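Local atomic coordinates of hydrolase, isochorismatase family (Pseudomonas putida KT2440, PDB entry 4H17), a protein that probably acts as a hydrolase of the isochorismatase family on a small-molecule substrate. Residues C129-H134 with A157-L163. Numbering follows the deposited sequence. Where two conformers were deposited one is given.
Sequences CGFMSH and ASATRDL. With SO4 (sulfate ion), chain C; EDO (1,2-ethanediol), chain H.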
loop_
_atom_site.group_PDB
_atom_site.type_symbol
_atom_site.label_atom_id
_atom_site.label_comp_id
_atom_site.label_asym_id
_atom_site.label_seq_id
_atom_site.Cartn_x
_atom_site.Cartn_y
_atom_site.Cartn_z
ATOM N N CYS A 129 12.841 7.157 2.634
ATOM C CA CYS A 129 12.300 7.929 3.722
ATOM C C CYS A 129 11.330 8.954 3.129
ATOM O O CYS A 129 11.254 9.072 1.906
ATOM C CB CYS A 129 13.432 8.598 4.502
ATOM S SG CYS A 129 14.423 9.766 3.542
ATOM N N GLY A 130 10.639 9.663 4.012
ATOM C CA GLY A 130 9.750 10.772 3.630
ATOM C C GLY A 130 8.290 10.564 3.968
ATOM O O GLY A 130 7.939 9.866 4.932
ATOM N N PHE A 131 7.427 11.160 3.163
ATOM C CA PHE A 131 6.090 11.518 3.536
ATOM C C PHE A 131 5.103 11.339 2.416
ATOM O O PHE A 131 5.459 11.523 1.231
ATOM C CB PHE A 131 6.060 13.009 3.958
ATOM C CG PHE A 131 7.193 13.353 4.849
ATOM C CD1 PHE A 131 7.206 12.913 6.167
ATOM C CD2 PHE A 131 8.216 14.125 4.392
ATOM C CE1 PHE A 131 8.305 13.146 6.970
ATOM C CE2 PHE A 131 9.316 14.420 5.206
ATOM C CZ PHE A 131 9.347 13.950 6.521
HETATM N N MSE A 132 3.828 11.007 2.728
HETATM C CA MSE A 132 3.348 10.458 4.041
HETATM C C MSE A 132 3.565 8.966 4.053
HETATM O O MSE A 132 3.542 8.309 2.996
HETATM C CB MSE A 132 1.851 10.739 4.192
HETATM C CG MSE A 132 1.557 12.225 4.170
HETATM SE SE MSE A 132 -0.303 12.706 4.499
HETATM C CE MSE A 132 -1.161 11.724 3.008
ATOM N N SER A 133 3.806 8.414 5.224
ATOM C CA SER A 133 4.200 7.015 5.319
ATOM C C SER A 133 3.147 6.105 4.692
ATOM O O SER A 133 3.515 5.124 4.034
ATOM C CB SER A 133 4.485 6.599 6.768
ATOM O OG SER A 133 3.412 6.822 7.605
ATOM N N HIS A 134 1.866 6.388 4.900
ATOM C CA HIS A 134 0.776 5.470 4.481
ATOM C C HIS A 134 0.395 5.624 3.002
ATOM O O HIS A 134 -0.362 4.818 2.470
ATOM C CB HIS A 134 -0.478 5.623 5.342
ATOM C CG HIS A 134 -1.149 6.937 5.177
ATOM N ND1 HIS A 134 -0.641 8.097 5.709
ATOM C CD2 HIS A 134 -2.249 7.299 4.478
ATOM C CE1 HIS A 134 -1.392 9.117 5.350
ATOM N NE2 HIS A 134 -2.399 8.655 4.640
ATOM N N ALA A 157 12.442 8.411 9.977
ATOM C CA ALA A 157 12.701 9.452 8.968
ATOM C C ALA A 157 11.488 9.540 8.032
ATOM O O ALA A 157 11.605 9.902 6.844
ATOM C CB ALA A 157 13.944 9.140 8.197
ATOM N N SER A 158 10.339 9.189 8.573
ATOM C CA SER A 158 9.072 9.180 7.829
ATOM C C SER A 158 7.983 9.545 8.826
ATOM O O SER A 158 8.154 9.384 10.058
ATOM C CB SER A 158 8.867 7.818 7.169
ATOM O OG SER A 158 7.590 7.731 6.486
ATOM N N ALA A 159 6.854 10.044 8.336
ATOM C CA ALA A 159 5.784 10.460 9.189
ATOM C C ALA A 159 4.469 10.452 8.484
ATOM O O ALA A 159 4.393 10.401 7.249
ATOM C CB ALA A 159 6.057 11.854 9.754
ATOM N N THR A 160 3.429 10.570 9.276
ATOM C CA THR A 160 2.088 10.705 8.775
ATOM C C THR A 160 1.269 11.634 9.694
ATOM O O THR A 160 1.833 12.426 10.497
ATOM C CB THR A 160 1.466 9.322 8.560
ATOM O OG1 THR A 160 0.182 9.462 7.939
ATOM C CG2 THR A 160 1.333 8.584 9.846
ATOM N N ARG A 161 -0.037 11.626 9.475
ATOM C CA ARG A 161 -0.955 12.446 10.277
ATOM C C ARG A 161 -2.117 11.620 10.857
ATOM O O ARG A 161 -2.320 10.448 10.510
ATOM C CB ARG A 161 -1.445 13.604 9.448
ATOM C CG ARG A 161 -2.482 13.221 8.380
ATOM C CD ARG A 161 -2.842 14.382 7.455
ATOM N NE ARG A 161 -4.180 14.239 6.847
ATOM C CZ ARG A 161 -4.505 13.380 5.881
ATOM N NH1 ARG A 161 -3.593 12.567 5.342
ATOM N NH2 ARG A 161 -5.763 13.356 5.461
ATOM N N ASP A 162 -2.847 12.223 11.801
ATOM C CA ASP A 162 -4.076 11.651 12.290
ATOM C C ASP A 162 -5.017 11.400 11.133
ATOM O O ASP A 162 -5.251 12.297 10.310
ATOM C CB ASP A 162 -4.795 12.587 13.273
ATOM C CG ASP A 162 -4.080 12.780 14.613
ATOM O OD1 ASP A 162 -3.036 12.202 14.876
ATOM O OD2 ASP A 162 -4.626 13.551 15.428
ATOM N N LEU A 163 -5.622 10.218 11.078
ATOM C CA LEU A 163 -6.639 9.934 10.045
ATOM C C LEU A 163 -8.011 9.620 10.576
ATOM O O LEU A 163 -8.168 9.101 11.702
ATOM C CB LEU A 163 -6.227 8.771 9.143
ATOM C CG LEU A 163 -4.912 8.916 8.388
ATOM C CD1 LEU A 163 -4.583 7.629 7.652
ATOM C CD2 LEU A 163 -4.930 10.099 7.476
HETATM S S SO4 C . 1.245 11.857 0.054
HETATM O O1 SO4 C . 2.049 12.127 -1.157
HETATM O O2 SO4 C . 1.779 10.743 0.797
HETATM O O3 SO4 C . -0.115 11.478 -0.398
HETATM O O4 SO4 C . 1.058 13.057 0.889
HETATM C C1 EDO H . 4.312 9.464 14.216
HETATM O O1 EDO H . 4.289 10.736 14.890
HETATM C C2 EDO H . 4.821 9.716 12.799
HETATM O O2 EDO H . 3.955 10.570 12.049
#
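Across this contact L163 lays its CD1 methyl over one face of the H134 imidazole, 4.0 Å from the ring centroid in a CH-pi contact, while at the ring edge ND1 gives T160 OG1 a short but bent, weak hydrogen bond (2.7 Å, 119°). Tucking CG between N and C of its own backbone (chi1 67°) carries the H134 ring there, and NE2 is hydrogen-bonded to D185 of the second subunit. With an alanine side chain here, D185 of that subunit would probably lose this hydrogen bond, T160 OG1 its weak one and the L163 methyl its ring face. The selenium of selenomethionine M132 sits at the edge of the R161 guanidinium, SE 3.4 Å from NH1, while R161 NH2 makes a salt bridge to D185 of the second subunit. These groups gather where parallel strands 125-131 and 150-159 of a Rossmann-like beta-alpha-beta unit end. After a cis peptide, M132 N hydrogen-bonds a sulfate, probably from the crystallisation liquor, that Y35, H71, S135 and S136 also hold, consistent with an anion-binding pocket. Back along the strands, in one of its two conformers S158 OG donates to G130 O almost head-on (2.7 Å). On the sheet face opposite S158, F131 CE1 packs 3.8 Å from A159 CB.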